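Local coordinates for glycosyl hydrolase family 2, TIM barrel domain protein (Parabacteroides merdae ATCC 43184, PDB 6DXU) that probably hydrolyses beta-glucuronides as a family 2 glycoside hydrolase of a human gut bacterium, at residues 106-111 against 196-201; 202-207 against 297-302; 226-231 against 265-270; 236-241 against 255-260. One frame throughout, in Å; residues are numbered along the deposited sequence.

Contact 1. Residues 106-111 against 196-201; sequences GRIVLD and LVYLPE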
# COMPACT_ATOMS: atom_id res chain seq x y z
N GLY D 106 -34.16 -4.48 -12.48
CA GLY D 106 -33.20 -4.17 -13.51
C GLY D 106 -31.90 -3.57 -12.98
O GLY D 106 -31.74 -3.29 -11.79
N ARG D 107 -30.97 -3.36 -13.91
CA ARG D 107 -29.66 -2.82 -13.61
C ARG D 107 -29.57 -1.39 -14.11
O ARG D 107 -30.21 -1.03 -15.11
CB ARG D 107 -28.54 -3.65 -14.26
CG ARG D 107 -28.65 -5.15 -14.06
CD ARG D 107 -28.67 -5.54 -12.59
NE ARG D 107 -27.40 -5.29 -11.92
CZ ARG D 107 -27.15 -5.64 -10.66
NH1 ARG D 107 -28.09 -6.24 -9.94
NH2 ARG D 107 -25.97 -5.38 -10.11
N ILE D 108 -28.75 -0.60 -13.43
CA ILE D 108 -28.45 0.78 -13.80
C ILE D 108 -26.97 0.84 -14.15
O ILE D 108 -26.12 0.62 -13.28
CB ILE D 108 -28.75 1.75 -12.65
CG1 ILE D 108 -30.14 1.53 -12.08
CG2 ILE D 108 -28.59 3.19 -13.10
CD1 ILE D 108 -30.30 2.11 -10.67
N VAL D 109 -26.66 1.16 -15.41
CA VAL D 109 -25.28 1.18 -15.86
C VAL D 109 -24.96 2.56 -16.41
O VAL D 109 -25.74 3.12 -17.19
CB VAL D 109 -25.00 0.09 -16.91
CG1 VAL D 109 -23.61 0.23 -17.47
CG2 VAL D 109 -25.19 -1.30 -16.30
N LEU D 110 -23.82 3.11 -16.01
CA LEU D 110 -23.27 4.31 -16.62
C LEU D 110 -22.31 3.88 -17.71
O LEU D 110 -21.35 3.16 -17.44
CB LEU D 110 -22.54 5.17 -15.59
CG LEU D 110 -23.34 5.77 -14.44
CD1 LEU D 110 -22.38 6.43 -13.43
CD2 LEU D 110 -24.38 6.75 -14.94
N ASP D 111 -22.57 4.31 -18.94
CA ASP D 111 -21.82 3.87 -20.10
C ASP D 111 -21.11 5.08 -20.68
O ASP D 111 -21.75 5.98 -21.22
CB ASP D 111 -22.77 3.22 -21.12
CG ASP D 111 -22.08 2.83 -22.41
OD1 ASP D 111 -20.86 2.57 -22.39
OD2 ASP D 111 -22.76 2.78 -23.45
N LEU D 196 -26.91 6.84 -19.51
CA LEU D 196 -27.56 6.05 -18.48
C LEU D 196 -28.25 4.90 -19.19
O LEU D 196 -29.11 5.12 -20.04
CB LEU D 196 -28.58 6.89 -17.69
CG LEU D 196 -29.32 6.13 -16.59
CD1 LEU D 196 -28.35 5.73 -15.52
CD2 LEU D 196 -30.43 7.00 -16.01
N VAL D 197 -27.87 3.67 -18.84
CA VAL D 197 -28.37 2.49 -19.53
C VAL D 197 -29.14 1.66 -18.53
O VAL D 197 -28.57 1.15 -17.57
CB VAL D 197 -27.22 1.67 -20.15
CG1 VAL D 197 -27.79 0.45 -20.88
CG2 VAL D 197 -26.40 2.54 -21.09
N TYR D 198 -30.44 1.53 -18.76
CA TYR D 198 -31.25 0.61 -17.98
C TYR D 198 -31.25 -0.75 -18.66
O TYR D 198 -31.48 -0.85 -19.87
CB TYR D 198 -32.68 1.12 -17.87
CG TYR D 198 -32.87 2.40 -17.08
CD1 TYR D 198 -33.38 3.55 -17.69
CD2 TYR D 198 -32.58 2.46 -15.72
CE1 TYR D 198 -33.59 4.71 -16.97
CE2 TYR D 198 -32.78 3.63 -14.99
CZ TYR D 198 -33.29 4.75 -15.63
OH TYR D 198 -33.50 5.91 -14.91
N LEU D 199 -31.01 -1.80 -17.87
CA LEU D 199 -30.98 -3.16 -18.37
C LEU D 199 -31.94 -4.02 -17.57
O LEU D 199 -32.16 -3.76 -16.38
CB LEU D 199 -29.57 -3.77 -18.26
CG LEU D 199 -28.49 -3.06 -19.08
CD1 LEU D 199 -27.13 -3.61 -18.65
CD2 LEU D 199 -28.73 -3.28 -20.58
N PRO D 200 -32.50 -5.07 -18.19
CA PRO D 200 -33.23 -6.08 -17.41
C PRO D 200 -32.25 -6.98 -16.67
O PRO D 200 -31.04 -6.74 -16.73
CB PRO D 200 -34.01 -6.85 -18.47
CG PRO D 200 -33.11 -6.79 -19.68
CD PRO D 200 -32.43 -5.43 -19.62
N GLU D 201 -32.75 -8.02 -16.00
CA GLU D 201 -31.88 -8.92 -15.24
C GLU D 201 -30.80 -9.54 -16.12
O GLU D 201 -29.64 -9.63 -15.71
CB GLU D 201 -32.72 -10.02 -14.59
CG GLU D 201 -33.47 -9.57 -13.35
CD GLU D 201 -34.39 -10.65 -12.81
OE1 GLU D 201 -34.48 -10.78 -11.58
OE2 GLU D 201 -35.00 -11.40 -13.62

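Contact 2. Residues 202-207 against 297-302; sequences VSFEQI and QTFTTE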
# COMPACT_ATOMS: atom_id res chain seq x y z
N VAL D 202 -31.17 -9.99 -17.31
CA VAL D 202 -30.24 -10.69 -18.19
C VAL D 202 -30.06 -9.86 -19.44
O VAL D 202 -31.05 -9.55 -20.12
CB VAL D 202 -30.73 -12.10 -18.54
CG1 VAL D 202 -29.68 -12.80 -19.41
CG2 VAL D 202 -31.01 -12.90 -17.28
N SER D 203 -28.82 -9.53 -19.77
CA SER D 203 -28.53 -8.76 -20.97
C SER D 203 -27.23 -9.28 -21.58
O SER D 203 -26.66 -10.28 -21.12
CB SER D 203 -28.46 -7.26 -20.66
OG SER D 203 -27.48 -6.98 -19.68
N PHE D 204 -26.78 -8.61 -22.63
CA PHE D 204 -25.57 -8.98 -23.34
C PHE D 204 -24.45 -8.01 -22.95
O PHE D 204 -24.59 -6.79 -23.11
CB PHE D 204 -25.80 -8.95 -24.85
CG PHE D 204 -26.90 -9.87 -25.32
CD1 PHE D 204 -28.13 -9.36 -25.73
CD2 PHE D 204 -26.71 -11.24 -25.35
CE1 PHE D 204 -29.15 -10.21 -26.16
CE2 PHE D 204 -27.71 -12.09 -25.77
CZ PHE D 204 -28.94 -11.57 -26.18
N GLU D 205 -23.36 -8.56 -22.44
CA GLU D 205 -22.17 -7.78 -22.13
C GLU D 205 -21.32 -7.52 -23.37
O GLU D 205 -20.76 -6.43 -23.53
CB GLU D 205 -21.33 -8.50 -21.07
CG GLU D 205 -20.05 -7.79 -20.69
CD GLU D 205 -19.37 -8.40 -19.48
OE1 GLU D 205 -19.66 -9.57 -19.15
OE2 GLU D 205 -18.51 -7.72 -18.88
N GLN D 206 -21.21 -8.52 -24.25
CA GLN D 206 -20.47 -8.41 -25.50
C GLN D 206 -21.24 -9.17 -26.57
O GLN D 206 -21.80 -10.23 -26.29
CB GLN D 206 -19.07 -9.06 -25.40
CG GLN D 206 -18.09 -8.56 -24.34
CD GLN D 206 -17.45 -7.24 -24.69
OE1 GLN D 206 -17.54 -6.78 -25.84
NE2 GLN D 206 -16.76 -6.63 -23.72
N ILE D 207 -21.27 -8.63 -27.79
CA ILE D 207 -21.76 -9.35 -28.96
C ILE D 207 -20.68 -9.27 -30.02
O ILE D 207 -20.35 -8.18 -30.50
CB ILE D 207 -23.08 -8.75 -29.51
CG1 ILE D 207 -24.17 -8.83 -28.44
CG2 ILE D 207 -23.51 -9.51 -30.79
CD1 ILE D 207 -25.40 -8.02 -28.78
N GLN D 297 -38.92 -10.94 -18.64
CA GLN D 297 -38.28 -9.97 -19.51
C GLN D 297 -38.31 -10.45 -20.95
O GLN D 297 -38.34 -11.66 -21.22
CB GLN D 297 -36.83 -9.71 -19.10
CG GLN D 297 -35.90 -10.85 -19.50
CD GLN D 297 -34.45 -10.51 -19.31
OE1 GLN D 297 -33.98 -10.33 -18.17
NE2 GLN D 297 -33.70 -10.42 -20.41
N THR D 298 -38.32 -9.49 -21.86
CA THR D 298 -38.02 -9.71 -23.27
C THR D 298 -37.12 -8.55 -23.67
O THR D 298 -37.57 -7.40 -23.71
CB THR D 298 -39.28 -9.75 -24.13
OG1 THR D 298 -40.16 -10.77 -23.64
CG2 THR D 298 -38.92 -10.08 -25.57
N PHE D 299 -35.85 -8.85 -23.96
CA PHE D 299 -34.85 -7.82 -24.19
C PHE D 299 -34.23 -8.04 -25.56
O PHE D 299 -33.66 -9.10 -25.82
CB PHE D 299 -33.76 -7.86 -23.11
CG PHE D 299 -32.67 -6.86 -23.31
CD1 PHE D 299 -32.87 -5.53 -22.98
CD2 PHE D 299 -31.45 -7.24 -23.85
CE1 PHE D 299 -31.86 -4.60 -23.17
CE2 PHE D 299 -30.45 -6.32 -24.04
CZ PHE D 299 -30.65 -5.00 -23.70
N THR D 300 -34.32 -7.04 -26.42
CA THR D 300 -33.84 -7.12 -27.78
C THR D 300 -32.80 -6.05 -28.04
O THR D 300 -32.98 -4.89 -27.65
CB THR D 300 -34.97 -6.96 -28.80
OG1 THR D 300 -35.92 -8.01 -28.64
CG2 THR D 300 -34.41 -7.01 -30.21
N THR D 301 -31.72 -6.44 -28.70
CA THR D 301 -30.75 -5.47 -29.18
C THR D 301 -30.27 -5.93 -30.55
O THR D 301 -30.48 -7.08 -30.94
CB THR D 301 -29.58 -5.31 -28.19
OG1 THR D 301 -28.73 -4.23 -28.61
CG2 THR D 301 -28.76 -6.59 -28.05
N GLU D 302 -29.63 -5.03 -31.28
CA GLU D 302 -29.17 -5.41 -32.60
C GLU D 302 -27.76 -4.90 -32.81
O GLU D 302 -27.29 -3.98 -32.14
CB GLU D 302 -30.10 -4.93 -33.71
CG GLU D 302 -30.32 -3.45 -33.77
CD GLU D 302 -31.20 -3.06 -34.96
OE1 GLU D 302 -32.37 -3.48 -34.99
OE2 GLU D 302 -30.70 -2.36 -35.87

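Contact 3. Residues 226-231 against 265-270; sequences TSFYNP and QLLAKM. With BCN (bicine), chain M.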
# COMPACT_ATOMS: atom_id res chain seq x y z
N THR D 226 -21.45 -14.35 -27.88
CA THR D 226 -21.90 -13.36 -26.92
C THR D 226 -21.39 -13.72 -25.53
O THR D 226 -21.05 -14.87 -25.25
CB THR D 226 -23.43 -13.24 -26.92
OG1 THR D 226 -23.81 -12.09 -26.16
CG2 THR D 226 -24.07 -14.48 -26.32
N SER D 227 -21.29 -12.69 -24.70
CA SER D 227 -21.06 -12.82 -23.27
C SER D 227 -22.27 -12.25 -22.55
O SER D 227 -22.67 -11.12 -22.84
CB SER D 227 -19.79 -12.08 -22.83
OG SER D 227 -18.64 -12.64 -23.45
N PHE D 228 -22.85 -13.01 -21.64
CA PHE D 228 -24.03 -12.55 -20.92
C PHE D 228 -23.66 -11.74 -19.69
O PHE D 228 -22.65 -12.01 -19.03
CB PHE D 228 -24.91 -13.72 -20.49
CG PHE D 228 -25.67 -14.34 -21.63
CD1 PHE D 228 -26.91 -13.83 -22.00
CD2 PHE D 228 -25.14 -15.41 -22.34
CE1 PHE D 228 -27.60 -14.38 -23.05
CE2 PHE D 228 -25.83 -15.97 -23.39
CZ PHE D 228 -27.06 -15.45 -23.75
N TYR D 229 -24.50 -10.76 -19.38
CA TYR D 229 -24.44 -10.05 -18.11
C TYR D 229 -25.63 -10.53 -17.29
O TYR D 229 -26.78 -10.31 -17.68
CB TYR D 229 -24.45 -8.54 -18.31
CG TYR D 229 -24.15 -7.79 -17.03
CD1 TYR D 229 -23.02 -8.09 -16.28
CD2 TYR D 229 -25.00 -6.79 -16.57
CE1 TYR D 229 -22.74 -7.41 -15.09
CE2 TYR D 229 -24.73 -6.10 -15.40
CZ TYR D 229 -23.60 -6.42 -14.66
OH TYR D 229 -23.32 -5.74 -13.48
N ASN D 230 -25.35 -11.23 -16.20
CA ASN D 230 -26.38 -11.96 -15.47
C ASN D 230 -26.08 -11.92 -13.97
O ASN D 230 -25.83 -12.97 -13.35
CB ASN D 230 -26.46 -13.40 -16.00
CG ASN D 230 -27.56 -14.23 -15.36
OD1 ASN D 230 -28.38 -13.73 -14.59
ND2 ASN D 230 -27.56 -15.52 -15.68
N PRO D 231 -26.10 -10.74 -13.35
CA PRO D 231 -25.74 -10.64 -11.93
C PRO D 231 -26.72 -11.34 -10.99
O PRO D 231 -26.33 -11.64 -9.86
CB PRO D 231 -25.70 -9.12 -11.67
CG PRO D 231 -26.56 -8.52 -12.74
CD PRO D 231 -26.42 -9.42 -13.95
N GLN D 265 -21.30 -17.68 -24.69
CA GLN D 265 -22.07 -18.67 -25.43
C GLN D 265 -21.94 -18.40 -26.91
O GLN D 265 -22.04 -17.25 -27.35
CB GLN D 265 -23.56 -18.67 -25.04
CG GLN D 265 -23.86 -19.03 -23.58
CD GLN D 265 -23.67 -20.51 -23.27
OE1 GLN D 265 -23.20 -21.29 -24.11
NE2 GLN D 265 -24.00 -20.90 -22.04
N LEU D 266 -21.70 -19.46 -27.68
CA LEU D 266 -21.83 -19.40 -29.14
C LEU D 266 -23.29 -19.62 -29.48
O LEU D 266 -23.86 -20.67 -29.17
CB LEU D 266 -20.94 -20.45 -29.80
CG LEU D 266 -21.08 -20.66 -31.31
CD1 LEU D 266 -20.74 -19.41 -32.11
CD2 LEU D 266 -20.19 -21.81 -31.73
N LEU D 267 -23.92 -18.62 -30.10
CA LEU D 267 -25.36 -18.65 -30.32
C LEU D 267 -25.73 -19.20 -31.68
O LEU D 267 -26.79 -19.83 -31.81
CB LEU D 267 -25.96 -17.25 -30.18
CG LEU D 267 -25.78 -16.55 -28.82
CD1 LEU D 267 -26.46 -15.21 -28.85
CD2 LEU D 267 -26.33 -17.39 -27.69
N ALA D 268 -24.91 -18.98 -32.69
CA ALA D 268 -25.29 -19.38 -34.04
C ALA D 268 -24.05 -19.43 -34.92
O ALA D 268 -23.09 -18.67 -34.73
CB ALA D 268 -26.33 -18.42 -34.63
N LYS D 269 -24.09 -20.34 -35.88
CA LYS D 269 -23.10 -20.40 -36.94
C LYS D 269 -23.88 -20.62 -38.21
O LYS D 269 -24.70 -21.55 -38.27
CB LYS D 269 -22.08 -21.52 -36.72
CG LYS D 269 -21.08 -21.69 -37.86
N MET D 270 -23.68 -19.77 -39.20
CA MET D 270 -24.53 -19.85 -40.38
C MET D 270 -23.74 -19.48 -41.62
O MET D 270 -22.74 -18.76 -41.57
CB MET D 270 -25.73 -18.93 -40.27
CG MET D 270 -25.39 -17.50 -40.45
SD MET D 270 -26.79 -16.55 -39.96
CE MET D 270 -27.22 -15.75 -41.50
N1 BCN M . -28.76 -19.65 -43.83
C1 BCN M . -27.74 -20.07 -42.88
C2 BCN M . -27.66 -21.58 -42.65
O21 BCN M . -28.57 -22.35 -43.06
O22 BCN M . -26.66 -22.05 -42.03
C3 BCN M . -28.45 -18.27 -44.20
C4 BCN M . -29.20 -17.84 -45.47
O4 BCN M . -28.59 -18.40 -46.60
C5 BCN M . -30.03 -19.62 -43.11
C6 BCN M . -31.14 -20.33 -43.89
O6 BCN M . -32.36 -19.98 -43.29

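Contact 4. Residues 236-241 against 255-260; sequences KADVTV and TLEGIL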
# COMPACT_ATOMS: atom_id res chain seq x y z
N LYS D 236 -31.85 -20.05 -16.74
CA LYS D 236 -32.27 -20.41 -18.08
C LYS D 236 -32.90 -19.21 -18.77
O LYS D 236 -33.53 -18.36 -18.14
CB LYS D 236 -33.27 -21.58 -18.06
CG LYS D 236 -32.63 -22.88 -17.63
CD LYS D 236 -33.54 -24.06 -17.86
CE LYS D 236 -32.80 -25.36 -17.60
NZ LYS D 236 -32.04 -25.76 -18.82
N ALA D 237 -32.74 -19.16 -20.09
CA ALA D 237 -33.40 -18.15 -20.89
C ALA D 237 -33.63 -18.72 -22.28
O ALA D 237 -33.01 -19.71 -22.68
CB ALA D 237 -32.58 -16.86 -20.99
N ASP D 238 -34.54 -18.09 -23.01
CA ASP D 238 -34.74 -18.39 -24.41
C ASP D 238 -34.11 -17.27 -25.22
O ASP D 238 -34.46 -16.10 -25.05
CB ASP D 238 -36.23 -18.53 -24.74
CG ASP D 238 -36.84 -19.81 -24.18
OD1 ASP D 238 -36.08 -20.66 -23.64
OD2 ASP D 238 -38.07 -19.96 -24.24
N VAL D 239 -33.18 -17.62 -26.10
CA VAL D 239 -32.43 -16.64 -26.88
C VAL D 239 -32.74 -16.85 -28.36
O VAL D 239 -32.57 -17.96 -28.87
CB VAL D 239 -30.92 -16.73 -26.61
CG1 VAL D 239 -30.16 -15.76 -27.50
CG2 VAL D 239 -30.64 -16.44 -25.14
N THR D 240 -33.19 -15.79 -29.02
CA THR D 240 -33.45 -15.80 -30.46
C THR D 240 -32.37 -15.02 -31.19
O THR D 240 -32.01 -13.91 -30.77
CB THR D 240 -34.83 -15.22 -30.78
OG1 THR D 240 -35.83 -15.98 -30.09
CG2 THR D 240 -35.11 -15.27 -32.30
N VAL D 241 -31.82 -15.61 -32.24
CA VAL D 241 -30.86 -14.95 -33.12
C VAL D 241 -31.52 -14.83 -34.49
O VAL D 241 -31.94 -15.84 -35.06
CB VAL D 241 -29.55 -15.75 -33.23
CG1 VAL D 241 -28.54 -15.02 -34.12
CG2 VAL D 241 -28.96 -16.03 -31.85
N THR D 255 -34.13 -19.98 -32.48
CA THR D 255 -34.33 -19.79 -31.06
C THR D 255 -33.68 -20.93 -30.29
O THR D 255 -33.96 -22.11 -30.56
CB THR D 255 -35.81 -19.69 -30.73
OG1 THR D 255 -36.35 -18.52 -31.36
CG2 THR D 255 -36.01 -19.57 -29.23
N LEU D 256 -32.82 -20.59 -29.33
CA LEU D 256 -32.21 -21.57 -28.45
C LEU D 256 -33.00 -21.55 -27.15
O LEU D 256 -33.00 -20.55 -26.43
CB LEU D 256 -30.74 -21.26 -28.21
CG LEU D 256 -29.78 -21.23 -29.40
CD1 LEU D 256 -29.73 -19.86 -30.05
CD2 LEU D 256 -28.40 -21.65 -28.96
N GLU D 257 -33.70 -22.65 -26.86
CA GLU D 257 -34.59 -22.71 -25.71
C GLU D 257 -33.85 -23.24 -24.49
O GLU D 257 -33.16 -24.26 -24.57
CB GLU D 257 -35.82 -23.58 -26.01
CG GLU D 257 -36.86 -22.90 -26.89
CD GLU D 257 -38.08 -23.78 -27.15
OE1 GLU D 257 -38.07 -24.97 -26.75
OE2 GLU D 257 -39.06 -23.29 -27.75
N GLY D 258 -34.02 -22.57 -23.36
CA GLY D 258 -33.44 -23.05 -22.12
C GLY D 258 -31.93 -23.03 -22.10
O GLY D 258 -31.30 -23.91 -21.49
N ILE D 259 -31.32 -22.05 -22.75
CA ILE D 259 -29.87 -21.91 -22.71
C ILE D 259 -29.46 -21.32 -21.36
O ILE D 259 -30.25 -20.66 -20.68
CB ILE D 259 -29.39 -21.04 -23.88
CG1 ILE D 259 -27.88 -21.10 -24.06
CG2 ILE D 259 -29.82 -19.61 -23.68
CD1 ILE D 259 -27.38 -20.17 -25.15
N LEU D 260 -28.22 -21.59 -20.94
CA LEU D 260 -27.67 -20.98 -19.73
C LEU D 260 -27.15 -19.59 -20.08
O LEU D 260 -26.13 -19.46 -20.77
CB LEU D 260 -26.55 -21.84 -19.14
CG LEU D 260 -25.64 -21.23 -18.07
CD1 LEU D 260 -26.45 -20.84 -16.85
CD2 LEU D 260 -24.57 -22.25 -17.70

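Contact 1. Residues 106-111 against 196-201
R107 to L110 pair with L199 back to L196 as neighbouring antiparallel strands, their short axes 4.8 Å apart at closest and 150° between directions. R107 with L199 and V109 with V197 are the hydrogen-bonded pairs, while I108–Y198 and L110–L196 are non-hydrogen-bonded. In the shortest of the four backbone bonds, V197 N to V109 O at 2.7 Å, the N-H of V197 meets the V109 carbonyl almost end-on.

On the face of V109, V197 and L199, V109 CG2 meets L199 CD1 at 3.8 Å, a diagonal contact to the next hydrogen-bonded pair, and V197 CG2 lies 3.7 Å from D111 CB. The opposite face carries I108, L110, L196 and Y198. There L196 turns its CG away from the backbone N (chi1 179°), which brings CD1 to 3.5 Å from I108 CG2; the two side chains run alongside each other, and the same methyl lies 4.1 Å from L110 CD2. I108 CG1 approaches the Y198 ring at its edge, 4.5 Å from CE2.

Of the R107 side chain, the aliphatic base meets the other strand, CB lying 4.1 Å from L199 CB; its bent chain then carries the guanidinium off to a salt bridge with D141. D111 forms a salt bridge with K30, and Y198 OH a hydrogen bond with D100 N. The chemistry is thus divided: aliphatic side chains make most of the contact on both faces of this strand pair in the sugar-binding domain, and the buried polar ends are satisfied by residues beyond the two strands.

Contact 2. Residues 202-207 against 297-302
V202 and Q297 join two sheets of the second family 2 domain, a beta-sandwich in this family: the edge strand 203-213 of one sheet faces the edge strand 297-305 of the other. The CA atoms of S203 and F299 are 7.2 Å apart, too far for a backbone ladder, so a side-chain amide makes the polar link. Q297 OE1 accepts from V202 N at 3.0 Å, in the carbonyl plane on a lone pair. Q297 NE2 gives the straighter bond to V202 O, 2.8 Å with 170° at the hydrogen, its acceptor only 5° out of the amide plane. Both polar backbone atoms of V202 are thereby gripped by one flat group, whose rotation is fixed; NE2 also donates to V292 O.

Elsewhere the interface is apolar. F204 CD1 comes to the edge of the F299 ring, 4.2 Å from CE2, and S203 CB lies 4.0 Å from that same carbon. T301 sends its hydroxyl to P26 O, having OG1 anti to the backbone N (chi1 -173°), and leaves its methyl for the interface. T301 CG2 is 3.7 Å from F204 CD1 and meets I207 CD1 tip to tip at 3.7 Å.

Contact 3. Residues 226-231 against 265-270
T226 and Q265 form one antiparallel hydrogen-bonded pair, closed by T226 N to Q265 O at 3.0 Å and Q265 N to T226 O at 2.9 Å. From this pair the two segments run opposite ways, so between them only side chains add contact; the ladder itself goes on, F228 bonding G263 and L267 bonding V224.

F228 and Q265 cross at about a right angle, with ring and amide planes 70° apart. The aliphatic part of Q265 does the touching: CG lies 3.6 Å from F228 CE2, at the ring's edge. A bend at chi2 (-73°) then carries the amide away from the phenyl group, and its NE2 bonds L260 O.

T226 divides its two branches. Its hydroxyl reaches Q206 O on the adjoining strand, while CG2 is directed at L267, 3.6 Å from CD1, the two side chains meeting at a slant. L267 CD2 makes a looser contact, 4.5 Å from F228 CZ. An alanine at L267 would remove both methyls, and would probably deprive T226 CG2 of its apolar partner and open a gap beside V239, V241 and I259 of the facing sheet.

Farther along strand 263-273, M270 belongs to a bicine pocket; its CB is 3.5 Å from the ligand's C1, and CE packs near C3. L267 and A268 both stand opposite V224, forming a classic beta bulge. A three-stranded antiparallel sheet with its centre strand bonded on both sides, and apolar residues turned to a second sheet, is typical of the beta-sandwich domain of family 2 hydrolases.

Contact 4. Residues 236-241 against 255-260
D238 and E257 bring two carboxylates near each other at a slant, their planes only 19° apart. E257 CG lies 4.0 Å from D238 OD1, but the acidic oxygens remain separate, D238 OD2 being 4.9 Å from E257 OE2. D238 OD1 accepts from G258 N at 2.8 Å, the donor approaching nearly in line with the C-O bond; that carboxylate is thus held to the backbone. The E257 charge would tend to raise the proton affinity of D238, while the G258 N-H bond would tend to offset this. With an alanine in place of D238, the G258 amide would probably lose this acceptor and the bulge a side-chain tie.

That bulge is of the G1 type: G258 and I259 both face A237, and G258 has the positive phi (67°) that favours glycine. A237 and I259 exchange two backbone bonds, as do V239 and L256, with V239 O receiving L256 N at 2.7 Å. K236 NZ adds a weak bond to G258 O.

On the face that carries T240 and T255, the two hydroxyls meet, T240 OG1 to T255 OG1 at 2.9 Å, and either could be the donor. The opposite face is apolar: V239 CG2 touches I259 CG2 at 3.6 Å, and V241 CG2 lies 4.3 Å from L256 CD1.

These strands form the hairpin 237-244/250-259. Strand 286-294 continues the sheet beyond 237-244, A237 and V241 packing on it, while V239, V241 and I259 face L267 of strand 263-273 in the other sheet.

How the contacts relate
Contact 1 comes first along the chain, in the sugar-binding domain; contacts 2, 3 and 4 follow within the next family 2 domain, where 202-207/297-302 brackets contact 3, which in turn brackets contact 4. Contact 3 lies in the sheet 203-213, 219-229, 263-273, contact 4 in the sheet 250-259, 237-244, 286-294, 297-305, and contact 2 bridges the two. Centres of contacts 2 and 3, and of 3 and 4, are each about 9 Å apart, consistent with one continuous core. Contact 1 is about 11 Å from contact 2, centre to centre, and P200 CD packs 3.4 Å from F299 CD1, so the two domains abut directly where strand 194-199 passes into 203-213.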